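Putative hydroxymethylglutaryl-CoA synthase (Streptococcus mutans, PDB 3SQZ) probably catalyses the formation of 3-hydroxy-3-methylglutaryl-CoA from acetyl-CoA and acetoacetyl-CoA, and binds coenzyme A. Local coordinates at residues A123-S128 against R417-V422; T98-E103 against D164-V169; A397-Y402 against F407-I412; N153-H158 against M194-D199; R372-S377 against E401-P406. All blocks are in the same frame, centred on the assembly; numbering follows the deposited sequence. Where two conformers were deposited one is given.

Contact 1: residues A123-S128 against R417-V422; sequences AVYVHS and RIYGKV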
# COMPACT_ATOMS: atom_id res chain seq x y z
N ALA A 123 -9.63 -12.05 -1.20
CA ALA A 123 -10.77 -11.19 -1.53
C ALA A 123 -12.11 -11.82 -1.15
O ALA A 123 -13.06 -11.11 -0.85
CB ALA A 123 -10.76 -10.84 -3.00
N VAL A 124 -12.21 -13.15 -1.21
CA VAL A 124 -13.47 -13.81 -0.87
C VAL A 124 -13.84 -13.54 0.59
O VAL A 124 -15.00 -13.27 0.91
CB VAL A 124 -13.41 -15.31 -1.17
CG1 VAL A 124 -14.66 -16.01 -0.65
CG2 VAL A 124 -13.24 -15.54 -2.67
N TYR A 125 -12.85 -13.60 1.48
CA TYR A 125 -13.09 -13.30 2.89
C TYR A 125 -13.50 -11.85 3.09
O TYR A 125 -14.36 -11.56 3.92
CB TYR A 125 -11.86 -13.58 3.73
CG TYR A 125 -11.46 -15.04 3.80
CD1 TYR A 125 -12.22 -15.94 4.53
CD2 TYR A 125 -10.33 -15.50 3.16
CE1 TYR A 125 -11.86 -17.27 4.62
CE2 TYR A 125 -9.95 -16.82 3.25
CZ TYR A 125 -10.72 -17.70 3.98
OH TYR A 125 -10.33 -19.01 4.05
N VAL A 126 -12.88 -10.95 2.36
CA VAL A 126 -13.22 -9.54 2.49
C VAL A 126 -14.67 -9.31 2.05
O VAL A 126 -15.44 -8.62 2.71
CB VAL A 126 -12.24 -8.64 1.72
CG1 VAL A 126 -12.63 -7.18 1.87
CG2 VAL A 126 -10.82 -8.87 2.21
N HIS A 127 -15.04 -9.91 0.92
CA HIS A 127 -16.40 -9.86 0.42
C HIS A 127 -17.41 -10.29 1.50
O HIS A 127 -18.42 -9.63 1.73
CB HIS A 127 -16.53 -10.74 -0.83
CG HIS A 127 -17.91 -10.79 -1.38
ND1 HIS A 127 -18.87 -11.67 -0.91
CD2 HIS A 127 -18.52 -10.06 -2.35
CE1 HIS A 127 -20.00 -11.47 -1.56
NE2 HIS A 127 -19.81 -10.50 -2.43
N SER A 128 -17.11 -11.39 2.18
CA SER A 128 -17.97 -11.95 3.21
C SER A 128 -18.02 -11.07 4.46
O SER A 128 -19.08 -10.75 4.99
CB SER A 128 -17.42 -13.33 3.57
OG SER A 128 -18.19 -13.94 4.58
N ARG A 417 -8.86 -21.07 8.11
CA ARG A 417 -8.62 -19.83 8.85
C ARG A 417 -9.97 -19.20 9.19
O ARG A 417 -10.77 -18.91 8.31
CB ARG A 417 -7.76 -18.88 8.01
CG ARG A 417 -6.37 -19.42 7.75
CD ARG A 417 -5.55 -18.56 6.80
NE ARG A 417 -5.06 -17.32 7.41
CZ ARG A 417 -3.94 -17.21 8.13
NH1 ARG A 417 -3.58 -16.04 8.61
NH2 ARG A 417 -3.19 -18.29 8.36
N ILE A 418 -10.23 -19.02 10.48
CA ILE A 418 -11.53 -18.54 10.93
C ILE A 418 -11.42 -17.06 11.29
O ILE A 418 -10.71 -16.70 12.23
CB ILE A 418 -12.03 -19.33 12.16
CG1 ILE A 418 -12.09 -20.84 11.85
CG2 ILE A 418 -13.39 -18.79 12.62
CD1 ILE A 418 -12.99 -21.21 10.68
N TYR A 419 -12.12 -16.23 10.52
CA TYR A 419 -12.11 -14.79 10.72
C TYR A 419 -13.43 -14.33 11.30
O TYR A 419 -14.48 -14.90 11.01
CB TYR A 419 -11.91 -14.08 9.39
CG TYR A 419 -10.58 -14.35 8.73
CD1 TYR A 419 -9.43 -13.73 9.19
CD2 TYR A 419 -10.49 -15.23 7.66
CE1 TYR A 419 -8.21 -13.98 8.61
CE2 TYR A 419 -9.27 -15.48 7.05
CZ TYR A 419 -8.14 -14.85 7.53
OH TYR A 419 -6.93 -15.10 6.93
N GLY A 420 -13.40 -13.25 12.08
CA GLY A 420 -14.63 -12.68 12.58
C GLY A 420 -14.44 -11.26 13.04
O GLY A 420 -13.31 -10.77 13.17
N LYS A 421 -15.56 -10.59 13.28
CA LYS A 421 -15.54 -9.29 13.92
C LYS A 421 -15.18 -9.49 15.38
O LYS A 421 -15.65 -10.43 16.03
CB LYS A 421 -16.92 -8.65 13.82
CG LYS A 421 -17.28 -8.20 12.42
N VAL A 422 -14.36 -8.59 15.90
CA VAL A 422 -13.96 -8.65 17.30
C VAL A 422 -15.05 -8.13 18.23
O VAL A 422 -15.48 -8.83 19.15
CB VAL A 422 -12.66 -7.87 17.55
CG1 VAL A 422 -12.31 -7.88 19.03
CG2 VAL A 422 -11.53 -8.47 16.73
O HOH W 1 -11.58 -20.26 6.06

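Contact 2: residues T98-E103 against D164-V169; sequences TAEDKE and DTRVLV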
# COMPACT_ATOMS: atom_id res chain seq x y z
N THR A 98 -20.31 2.27 2.65
CA THR A 98 -21.67 2.45 3.12
C THR A 98 -22.53 1.26 2.69
O THR A 98 -22.11 0.42 1.90
CB THR A 98 -22.29 3.69 2.49
OG1 THR A 98 -22.32 3.52 1.06
CG2 THR A 98 -21.51 4.94 2.86
N ALA A 99 -23.76 1.21 3.20
CA ALA A 99 -24.70 0.18 2.77
C ALA A 99 -24.94 0.25 1.27
O ALA A 99 -25.03 -0.77 0.59
CB ALA A 99 -26.01 0.32 3.52
N GLU A 100 -25.02 1.47 0.73
CA GLU A 100 -25.22 1.63 -0.70
C GLU A 100 -24.02 1.08 -1.48
O GLU A 100 -24.19 0.42 -2.51
CB GLU A 100 -25.46 3.10 -1.03
CG GLU A 100 -25.70 3.39 -2.50
CD GLU A 100 -25.73 4.88 -2.77
OE1 GLU A 100 -26.83 5.47 -2.68
OE2 GLU A 100 -24.66 5.46 -3.04
N ASP A 101 -22.81 1.35 -1.00
CA ASP A 101 -21.63 0.80 -1.66
C ASP A 101 -21.73 -0.72 -1.72
O ASP A 101 -21.42 -1.34 -2.75
CB ASP A 101 -20.34 1.15 -0.92
CG ASP A 101 -19.97 2.62 -1.00
OD1 ASP A 101 -20.26 3.27 -2.02
OD2 ASP A 101 -19.35 3.10 -0.03
N LYS A 102 -22.11 -1.33 -0.60
CA LYS A 102 -22.17 -2.78 -0.50
C LYS A 102 -23.20 -3.39 -1.45
O LYS A 102 -23.05 -4.53 -1.90
CB LYS A 102 -22.42 -3.20 0.95
CG LYS A 102 -21.27 -2.85 1.89
CD LYS A 102 -21.63 -3.11 3.33
CE LYS A 102 -20.50 -2.70 4.26
NZ LYS A 102 -20.77 -3.14 5.65
N GLU A 103 -24.23 -2.61 -1.78
CA GLU A 103 -25.25 -3.05 -2.72
C GLU A 103 -24.79 -2.95 -4.18
O GLU A 103 -25.30 -3.67 -5.03
CB GLU A 103 -26.52 -2.23 -2.54
N ASP A 164 -23.03 1.95 -13.62
CA ASP A 164 -23.81 1.92 -12.38
C ASP A 164 -23.13 1.10 -11.28
O ASP A 164 -23.61 1.06 -10.15
CB ASP A 164 -25.21 1.37 -12.64
N THR A 165 -22.02 0.44 -11.61
CA THR A 165 -21.37 -0.45 -10.67
C THR A 165 -20.23 0.24 -9.93
O THR A 165 -19.80 1.34 -10.31
CB THR A 165 -20.82 -1.73 -11.35
OG1 THR A 165 -19.69 -1.40 -12.17
CG2 THR A 165 -21.89 -2.40 -12.21
N ARG A 166 -19.76 -0.42 -8.88
CA ARG A 166 -18.63 0.07 -8.10
C ARG A 166 -17.67 -1.08 -7.89
O ARG A 166 -18.06 -2.25 -7.92
CB ARG A 166 -19.10 0.64 -6.75
CG ARG A 166 -20.14 1.72 -6.93
CD ARG A 166 -20.66 2.33 -5.63
NE ARG A 166 -21.76 3.23 -5.98
CZ ARG A 166 -22.49 3.93 -5.12
NH1 ARG A 166 -23.46 4.70 -5.58
NH2 ARG A 166 -22.26 3.85 -3.82
N VAL A 167 -16.39 -0.75 -7.68
CA VAL A 167 -15.38 -1.78 -7.49
C VAL A 167 -14.58 -1.46 -6.25
O VAL A 167 -14.23 -0.30 -6.01
CB VAL A 167 -14.44 -1.90 -8.72
CG1 VAL A 167 -13.35 -2.92 -8.47
CG2 VAL A 167 -15.24 -2.24 -9.96
N LEU A 168 -14.28 -2.48 -5.46
CA LEU A 168 -13.45 -2.33 -4.28
C LEU A 168 -12.08 -2.93 -4.55
O LEU A 168 -11.98 -4.13 -4.84
CB LEU A 168 -14.11 -3.04 -3.10
CG LEU A 168 -13.34 -3.01 -1.79
CD1 LEU A 168 -13.16 -1.58 -1.29
CD2 LEU A 168 -14.04 -3.88 -0.76
N VAL A 169 -11.05 -2.10 -4.47
CA VAL A 169 -9.67 -2.53 -4.61
C VAL A 169 -9.00 -2.47 -3.25
O VAL A 169 -9.06 -1.44 -2.57
CB VAL A 169 -8.91 -1.64 -5.61
CG1 VAL A 169 -7.42 -1.99 -5.66
CG2 VAL A 169 -9.54 -1.75 -6.99

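Contact 3: residues A397-Y402 against F407-I412; sequences ASFKEY and FALKEI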
# COMPACT_ATOMS: atom_id res chain seq x y z
N ALA A 397 -5.33 -24.81 15.23
CA ALA A 397 -4.41 -23.92 15.93
C ALA A 397 -5.18 -22.86 16.69
O ALA A 397 -6.20 -22.35 16.21
CB ALA A 397 -3.46 -23.25 14.95
N SER A 398 -4.69 -22.55 17.88
CA SER A 398 -5.25 -21.47 18.69
C SER A 398 -4.24 -20.35 18.84
O SER A 398 -3.03 -20.56 18.69
CB SER A 398 -5.65 -22.00 20.07
OG SER A 398 -4.52 -22.51 20.75
N PHE A 399 -4.74 -19.15 19.14
CA PHE A 399 -3.90 -17.97 19.27
C PHE A 399 -4.24 -17.20 20.52
O PHE A 399 -5.39 -17.16 20.95
CB PHE A 399 -4.08 -17.04 18.06
CG PHE A 399 -3.91 -17.74 16.75
CD1 PHE A 399 -2.68 -18.25 16.38
CD2 PHE A 399 -4.98 -17.89 15.88
CE1 PHE A 399 -2.52 -18.91 15.18
CE2 PHE A 399 -4.83 -18.54 14.67
CZ PHE A 399 -3.60 -19.06 14.32
N LYS A 400 -3.23 -16.56 21.10
CA LYS A 400 -3.46 -15.58 22.15
C LYS A 400 -4.26 -14.43 21.55
O LYS A 400 -4.24 -14.20 20.34
CB LYS A 400 -2.13 -15.07 22.69
N GLU A 401 -4.97 -13.70 22.40
CA GLU A 401 -5.66 -12.50 21.95
C GLU A 401 -4.68 -11.33 21.91
O GLU A 401 -4.04 -11.00 22.91
CB GLU A 401 -6.86 -12.15 22.83
CG GLU A 401 -7.69 -11.00 22.28
CD GLU A 401 -8.77 -10.52 23.23
OE1 GLU A 401 -9.05 -11.21 24.23
OE2 GLU A 401 -9.34 -9.43 22.96
N TYR A 402 -4.56 -10.72 20.74
CA TYR A 402 -3.71 -9.56 20.54
C TYR A 402 -4.60 -8.38 20.20
O TYR A 402 -5.79 -8.54 19.91
CB TYR A 402 -2.73 -9.82 19.39
CG TYR A 402 -1.71 -10.89 19.69
CD1 TYR A 402 -0.60 -10.60 20.48
CD2 TYR A 402 -1.84 -12.17 19.18
CE1 TYR A 402 0.35 -11.57 20.76
CE2 TYR A 402 -0.90 -13.15 19.45
CZ TYR A 402 0.19 -12.84 20.24
OH TYR A 402 1.13 -13.80 20.51
N PHE A 407 -11.57 -6.62 12.73
CA PHE A 407 -11.59 -8.03 12.36
C PHE A 407 -10.33 -8.72 12.84
O PHE A 407 -9.26 -8.10 12.93
CB PHE A 407 -11.72 -8.17 10.84
CG PHE A 407 -12.93 -7.49 10.28
CD1 PHE A 407 -14.18 -8.07 10.36
CD2 PHE A 407 -12.82 -6.23 9.69
CE1 PHE A 407 -15.30 -7.43 9.85
CE2 PHE A 407 -13.93 -5.59 9.17
CZ PHE A 407 -15.17 -6.19 9.26
N ALA A 408 -10.44 -10.01 13.13
CA ALA A 408 -9.30 -10.78 13.58
C ALA A 408 -9.38 -12.21 13.09
O ALA A 408 -10.48 -12.76 12.88
CB ALA A 408 -9.20 -10.77 15.11
N LEU A 409 -8.21 -12.82 12.93
CA LEU A 409 -8.10 -14.27 12.82
C LEU A 409 -8.31 -14.84 14.21
O LEU A 409 -7.57 -14.52 15.15
CB LEU A 409 -6.73 -14.64 12.29
CG LEU A 409 -6.43 -16.14 12.18
CD1 LEU A 409 -7.25 -16.80 11.08
CD2 LEU A 409 -4.95 -16.35 11.93
N LYS A 410 -9.34 -15.67 14.37
CA LYS A 410 -9.74 -16.20 15.67
C LYS A 410 -9.04 -17.51 16.02
O LYS A 410 -8.69 -17.75 17.17
CB LYS A 410 -11.25 -16.42 15.71
CG LYS A 410 -12.07 -15.17 15.44
CD LYS A 410 -11.78 -14.08 16.46
CE LYS A 410 -12.69 -12.89 16.26
NZ LYS A 410 -14.12 -13.22 16.52
N GLU A 411 -8.87 -18.36 15.02
CA GLU A 411 -8.32 -19.70 15.19
C GLU A 411 -8.15 -20.29 13.80
O GLU A 411 -8.62 -19.73 12.82
CB GLU A 411 -9.28 -20.58 16.01
CG GLU A 411 -10.61 -20.84 15.31
CD GLU A 411 -11.57 -21.69 16.13
OE1 GLU A 411 -12.74 -21.29 16.29
OE2 GLU A 411 -11.16 -22.78 16.59
N ILE A 412 -7.49 -21.45 13.74
CA ILE A 412 -7.54 -22.27 12.54
C ILE A 412 -8.23 -23.57 12.95
O ILE A 412 -7.86 -24.20 13.95
CB ILE A 412 -6.14 -22.54 11.97
CG1 ILE A 412 -5.47 -21.22 11.55
CG2 ILE A 412 -6.22 -23.49 10.78
CD1 ILE A 412 -4.06 -21.38 11.04
O HOH W 2 -7.66 -19.27 19.20

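Contact 4: residues N153-H158 against M194-D199; sequences NYAKLH and MLVKKD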
# COMPACT_ATOMS: atom_id res chain seq x y z
N ASN A 153 -6.62 -0.31 -12.53
CA ASN A 153 -6.88 -0.16 -13.94
C ASN A 153 -8.07 -1.01 -14.41
O ASN A 153 -8.93 -0.53 -15.14
CB ASN A 153 -5.63 -0.48 -14.75
CG ASN A 153 -5.81 -0.19 -16.21
OD1 ASN A 153 -5.98 -1.10 -17.02
ND2 ASN A 153 -5.78 1.09 -16.56
N TYR A 154 -8.09 -2.27 -14.01
CA TYR A 154 -9.22 -3.13 -14.33
C TYR A 154 -10.50 -2.53 -13.73
O TYR A 154 -11.54 -2.47 -14.40
CB TYR A 154 -8.96 -4.55 -13.83
CG TYR A 154 -10.02 -5.60 -14.13
CD1 TYR A 154 -11.02 -5.40 -15.09
CD2 TYR A 154 -10.00 -6.81 -13.45
CE1 TYR A 154 -11.97 -6.40 -15.34
CE2 TYR A 154 -10.94 -7.80 -13.70
CZ TYR A 154 -11.92 -7.59 -14.64
OH TYR A 154 -12.84 -8.59 -14.86
N ALA A 155 -10.43 -2.08 -12.48
CA ALA A 155 -11.59 -1.47 -11.83
C ALA A 155 -12.14 -0.32 -12.67
O ALA A 155 -13.36 -0.21 -12.88
CB ALA A 155 -11.21 -0.98 -10.45
N LYS A 156 -11.24 0.55 -13.13
CA LYS A 156 -11.63 1.72 -13.90
C LYS A 156 -12.34 1.32 -15.19
O LYS A 156 -13.38 1.87 -15.54
CB LYS A 156 -10.38 2.56 -14.18
CG LYS A 156 -10.64 3.94 -14.74
CD LYS A 156 -10.92 3.93 -16.22
CE LYS A 156 -11.03 5.35 -16.74
NZ LYS A 156 -11.24 5.39 -18.21
N LEU A 157 -11.78 0.35 -15.91
CA LEU A 157 -12.38 -0.09 -17.16
C LEU A 157 -13.72 -0.78 -16.95
O LEU A 157 -14.65 -0.62 -17.75
CB LEU A 157 -11.44 -1.02 -17.92
CG LEU A 157 -10.13 -0.37 -18.33
CD1 LEU A 157 -9.25 -1.37 -19.07
CD2 LEU A 157 -10.37 0.88 -19.18
N HIS A 158 -13.82 -1.57 -15.89
CA HIS A 158 -15.06 -2.25 -15.56
C HIS A 158 -16.19 -1.25 -15.30
O HIS A 158 -17.30 -1.40 -15.81
CB HIS A 158 -14.84 -3.17 -14.36
CG HIS A 158 -16.10 -3.75 -13.80
ND1 HIS A 158 -16.67 -4.91 -14.29
CD2 HIS A 158 -16.90 -3.34 -12.79
CE1 HIS A 158 -17.77 -5.18 -13.60
NE2 HIS A 158 -17.93 -4.24 -12.68
N MET A 194 -9.62 1.21 -1.86
CA MET A 194 -10.06 2.24 -2.79
C MET A 194 -11.39 1.83 -3.40
O MET A 194 -11.52 0.72 -3.91
CB MET A 194 -9.01 2.47 -3.88
CG MET A 194 -7.75 3.11 -3.33
SD MET A 194 -6.37 3.25 -4.48
CE MET A 194 -5.86 1.54 -4.59
N LEU A 195 -12.37 2.71 -3.31
CA LEU A 195 -13.65 2.50 -3.96
C LEU A 195 -13.64 3.24 -5.28
O LEU A 195 -13.43 4.46 -5.31
CB LEU A 195 -14.78 3.02 -3.07
CG LEU A 195 -16.17 2.76 -3.63
CD1 LEU A 195 -16.51 1.27 -3.60
CD2 LEU A 195 -17.20 3.57 -2.87
N VAL A 196 -13.85 2.50 -6.36
CA VAL A 196 -13.83 3.06 -7.70
C VAL A 196 -15.24 3.12 -8.26
O VAL A 196 -15.98 2.14 -8.17
CB VAL A 196 -12.92 2.21 -8.62
CG1 VAL A 196 -12.97 2.72 -10.07
CG2 VAL A 196 -11.50 2.19 -8.08
N LYS A 197 -15.63 4.28 -8.78
CA LYS A 197 -16.95 4.45 -9.37
C LYS A 197 -16.97 5.65 -10.30
O LYS A 197 -15.99 6.39 -10.41
CB LYS A 197 -18.02 4.61 -8.29
CG LYS A 197 -17.87 5.87 -7.45
CD LYS A 197 -18.91 5.95 -6.35
CE LYS A 197 -20.29 6.25 -6.89
NZ LYS A 197 -20.36 7.60 -7.52
N LYS A 198 -18.08 5.82 -11.00
CA LYS A 198 -18.29 6.98 -11.84
C LYS A 198 -18.46 8.23 -10.98
O LYS A 198 -18.92 8.15 -9.84
CB LYS A 198 -19.53 6.76 -12.71
CG LYS A 198 -19.75 7.82 -13.77
CD LYS A 198 -20.92 7.46 -14.67
CE LYS A 198 -22.25 7.87 -14.06
NZ LYS A 198 -22.53 7.17 -12.78
N ASP A 199 -18.07 9.38 -11.52
CA ASP A 199 -18.17 10.64 -10.79
C ASP A 199 -17.53 10.54 -9.41
O ASP A 199 -18.16 10.83 -8.39
CB ASP A 199 -19.63 11.07 -10.71
CG ASP A 199 -20.22 11.31 -12.08
OD1 ASP A 199 -19.50 11.88 -12.93
OD2 ASP A 199 -21.38 10.91 -12.31

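Contact 5: residues R372-S377 against E401-P406; sequences RRTPLS and EYQTGP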
# COMPACT_ATOMS: atom_id res chain seq x y z
N ARG A 372 -1.51 6.11 18.54
CA ARG A 372 -2.18 5.20 19.46
C ARG A 372 -1.57 3.80 19.47
O ARG A 372 -1.81 3.04 20.40
CB ARG A 372 -3.67 5.10 19.17
CG ARG A 372 -4.40 6.41 19.22
CD ARG A 372 -5.85 6.23 18.80
NE ARG A 372 -6.54 7.51 18.81
CZ ARG A 372 -7.76 7.70 18.33
NH1 ARG A 372 -8.44 6.69 17.80
NH2 ARG A 372 -8.31 8.91 18.38
N ARG A 373 -0.81 3.44 18.44
CA ARG A 373 -0.23 2.10 18.40
C ARG A 373 0.61 1.84 19.64
O ARG A 373 1.28 2.75 20.18
CB ARG A 373 0.65 1.93 17.15
CG ARG A 373 -0.13 1.81 15.85
CD ARG A 373 0.78 1.85 14.63
NE ARG A 373 1.53 3.10 14.60
CZ ARG A 373 2.59 3.33 13.83
NH1 ARG A 373 3.02 2.43 12.98
NH2 ARG A 373 3.22 4.50 13.92
N THR A 374 0.59 0.60 20.10
CA THR A 374 1.35 0.19 21.27
C THR A 374 2.80 -0.08 20.90
O THR A 374 3.07 -0.94 20.07
CB THR A 374 0.70 -1.07 21.87
OG1 THR A 374 -0.59 -0.72 22.40
CG2 THR A 374 1.56 -1.72 22.96
N PRO A 375 3.74 0.65 21.52
CA PRO A 375 5.14 0.39 21.19
C PRO A 375 5.60 -0.95 21.74
O PRO A 375 5.23 -1.33 22.85
CB PRO A 375 5.89 1.54 21.87
CG PRO A 375 4.85 2.60 22.07
CD PRO A 375 3.59 1.85 22.36
N LEU A 376 6.39 -1.67 20.97
CA LEU A 376 6.92 -2.95 21.40
C LEU A 376 8.40 -2.86 21.68
O LEU A 376 9.14 -2.19 20.97
CB LEU A 376 6.71 -4.00 20.31
CG LEU A 376 5.26 -4.40 20.06
CD1 LEU A 376 5.14 -5.29 18.82
CD2 LEU A 376 4.67 -5.09 21.29
N SER A 377 8.85 -3.56 22.72
CA SER A 377 10.27 -3.79 22.88
C SER A 377 10.74 -4.62 21.69
O SER A 377 9.95 -5.32 21.04
CB SER A 377 10.54 -4.57 24.16
OG SER A 377 9.99 -5.87 24.07
N GLU A 401 -4.97 -13.70 22.40
CA GLU A 401 -5.66 -12.50 21.95
C GLU A 401 -4.68 -11.33 21.91
O GLU A 401 -4.04 -11.00 22.91
CB GLU A 401 -6.86 -12.15 22.83
CG GLU A 401 -7.69 -11.00 22.28
CD GLU A 401 -8.77 -10.52 23.23
OE1 GLU A 401 -9.05 -11.21 24.23
OE2 GLU A 401 -9.34 -9.43 22.96
N TYR A 402 -4.56 -10.72 20.74
CA TYR A 402 -3.71 -9.56 20.54
C TYR A 402 -4.60 -8.38 20.20
O TYR A 402 -5.79 -8.54 19.91
CB TYR A 402 -2.73 -9.82 19.39
CG TYR A 402 -1.71 -10.89 19.69
CD1 TYR A 402 -0.60 -10.60 20.48
CD2 TYR A 402 -1.84 -12.17 19.18
CE1 TYR A 402 0.35 -11.57 20.76
CE2 TYR A 402 -0.90 -13.15 19.45
CZ TYR A 402 0.19 -12.84 20.24
OH TYR A 402 1.13 -13.80 20.51
N GLN A 403 -4.03 -7.19 20.23
CA GLN A 403 -4.74 -6.01 19.78
C GLN A 403 -4.87 -6.05 18.27
O GLN A 403 -3.87 -6.21 17.56
CB GLN A 403 -3.99 -4.76 20.17
CG GLN A 403 -3.82 -4.57 21.65
CD GLN A 403 -3.20 -3.23 21.94
OE1 GLN A 403 -2.05 -3.15 22.35
NE2 GLN A 403 -3.95 -2.17 21.70
N THR A 404 -6.10 -5.90 17.78
CA THR A 404 -6.36 -5.83 16.35
C THR A 404 -7.34 -4.69 16.07
O THR A 404 -7.81 -4.02 16.99
CB THR A 404 -6.97 -7.15 15.81
OG1 THR A 404 -8.28 -7.35 16.37
CG2 THR A 404 -6.09 -8.34 16.15
N GLY A 405 -7.65 -4.49 14.79
CA GLY A 405 -8.75 -3.64 14.38
C GLY A 405 -10.05 -4.42 14.50
O GLY A 405 -10.14 -5.37 15.28
N PRO A 406 -11.06 -4.02 13.72
CA PRO A 406 -12.40 -4.61 13.87
C PRO A 406 -12.49 -6.10 13.54
O PRO A 406 -13.40 -6.75 14.04
CB PRO A 406 -13.26 -3.79 12.90
CG PRO A 406 -12.28 -3.15 11.95
CD PRO A 406 -11.06 -2.89 12.78
O HOH W 3 -2.59 -0.01 20.85

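Contact 1: residues A123-S128 against R417-V422
Tyr125 of helix 122-129 and Tyr419 of strand 416-421 meet as a T-shaped pair, with ring centroids 4.9 Å apart and planes inclined at 64°. The edge belongs to Tyr419: its CE2 lies 3.7 Å above the Tyr125 plane, over the ring centre, while its CD2 comes within 3.6 Å of Tyr125 CD1. Both side chains carry CG anti to the carbonyl carbon, with chi1 near -65°, and cross at about a right angle. Beyond the rings, a water joins the segments, lying 2.7 Å from Tyr125 OH and donating to Arg417 O. The other end of Tyr419 is fixed within its own strand, where Arg417 NE donates to Tyr419 OH (2.9 Å) in the guanidinium plane and nearly straight, at 169°. Asp84 forms a salt bridge with Arg417 NH1 and a hydrogen bond with Tyr419 OH. With no direct hydrogen bond across it, the contact relies on aromatic packing, and the bonds to Tyr419 OH probably steady the ring whose edge meets Tyr125.

Contact 2: residues T98-E103 against D164-V169
Glu100 and Asp101, in the first turn of helix 99-104, both hold the guanidinium of Arg166 at the start of strand 166-175. Just before the helix, Thr98 takes the N-cap position. Its OG1 accepts from Asp101 N (3.0 Å), and its own backbone N donates back to Asp101 OD2 (3.0 Å), which completes a capping box. Two residues on, Glu100 points CG anti to its backbone nitrogen (chi1 -179°), and its extended chain reaches the end of Arg166. A single oxygen, Glu100 OE2, receives both Arg166 NH1 (2.9 Å) and Arg166 NH2 (3.0 Å). Arg166 NH2 uses the anti lone pair, whereas Arg166 NH1 comes from well above the carboxylate plane, which stands 80° from the guanidinium. Asp101 follows with OD1, which accepts from Arg166 NH2 (2.8 Å) on its anti side, the bond bent to 137°. Arg166 itself is extended from CG to NE and crosses both acidic side chains at about a right angle. Asp101 OD2 also forms a salt bridge with Lys41. OD2 thus serves the capping box and Lys41, while OD1 binds the strand arginine. The two carboxylates share Arg166 NH2 in one salt-bridge network, where the positive charge probably eases the proximity of two neighbouring acids and ties the helix start to the sheet.

Contact 3: residues A397-Y402 against F407-I412
Ala397 and Ile412 form an antiparallel hydrogen-bonded pair: Ala397 N donates to Ile412 O, and Ile412 N returns a bond to Ala397 O, each 2.9 Å long. Beyond this pair the chains diverge, and a water takes over, accepting from Phe399 N (2.9 Å) and donating to Lys410 O (2.7 Å). Lys410 leaves the extended conformation, with psi -39°. The Phe399 ring packs beside strand 407-413. Its CE2 lies 3.5 Å from Leu409 CD2 in an oblique approach, and the same corner reaches Glu411 CA. At the ring edge Phe399 CZ meets Ile412 CG1 (4.0 Å). A chi1 of -52°, with CG anti to the carbonyl carbon, turns the CE2-CZ side of the ring toward Leu409 and Ile412. Ala397 CB adds a small apolar contact with Ile412 CB. The segments belong to a beta hairpin whose first strand, 397-398, is short and weakly bonded; on its far side strand 407-413 pairs with strand 416-421, Ile418 bonding to both Lys410 and Glu411 in a manner consistent with a beta bulge. Ile81 and Thr82 also pack on Phe399.

Contact 4: residues N153-H158 against M194-D199
The peptide group joining Ala155 to Lys156 is the flat surface that meets Val196, whose CG1 lies over one face of it. Val196 CG1 is almost equally far from its atoms, 4.1 Å from Lys156 N and 4.1 Å from Ala155 C. The second methyl, Val196 CG2, reaches the methyl of Ala155, with Ala155 CB 4.0 Å away. A chi1 of 176° sets CG1 anti to the strand nitrogen and CG2 anti to the carbonyl carbon, which splits the branch between the backbone and the side chain of the helix. The small side chain of Ala155 is consistent with the close approach, the CA atoms of Ala155 and Val196 being 6.5 Å apart. No hydrogen bond crosses this buried, apolar meeting. Lys156, whose chain leads away from the strand, makes salt bridges with Asp207 and Glu160. Helix 147-161 here lies on one side of the large mixed sheet of the thiolase fold. Ala155 also packs on Val167 and Val169 of strand 166-175, which pairs with strand 188-198 through the backbone bond of Val167 with Val196. Tyr154 and His158, on another side of the helix, pack over strands 105-111 and 137-141.

Contact 5: residues R372-S377 against E401-P406
Thr374 OG1 donates to Gln403 OE1 over 2.8 Å, the one direct contact between these two segments. It joins strand 374-375, at the edge of a small sheet with strands 49-52 and 75-78, to the loop before strand 407-413. The hydroxyl lies in the carbonyl plane of the amide, on a lone pair, with a C=O...donor angle of 123°. Thr374 sets OG1 anti to its carbonyl carbon (chi1 -67°), and the extended side chain of Gln403 crosses it at about a right angle. A water closes a ring: it accepts from Gln403 NE2 (2.7 Å) and donates to Thr374 OG1 (2.6 Å), with a longer bond to Arg372 O (3.2 Å). Further out, Thr374 has backbone bonds with Gln48 and Val50. Tyr49 packs against Thr374 and its OH bonds to Gln403 N, which may set their spacing. Hydroxyl and water engage both ends of the Gln403 amide, consistent with its modelled orientation. Since the bonds through amide, water and hydroxyl run in one direction, they probably reinforce each other at this surface site.

Overall arrangement
Contact 4 is the buried one, with no hydrogen bond or charge across it, and contact 2 beside it is partly buried and ionic. They reach adjacent strands of the large sheet, 188-198 and 166-175, with centres 10 Å apart. Contacts 1 and 3 involve the C-terminal sheet, where strand 407-413 of contact 3 pairs with strand 416-421 of contact 1. Contact 5 joins the hairpin loop to strand 374-375 of another small sheet and overlaps contact 3 at Glu401 and Tyr402. All three use a bridging water, but surface contact 1 is aromatic, surface contact 5 is built on an amide and a hydroxyl, and partly buried contact 3 combines backbone pairing with apolar packing. Contacts 4 and 5 stand on opposite sides of the chain's centre.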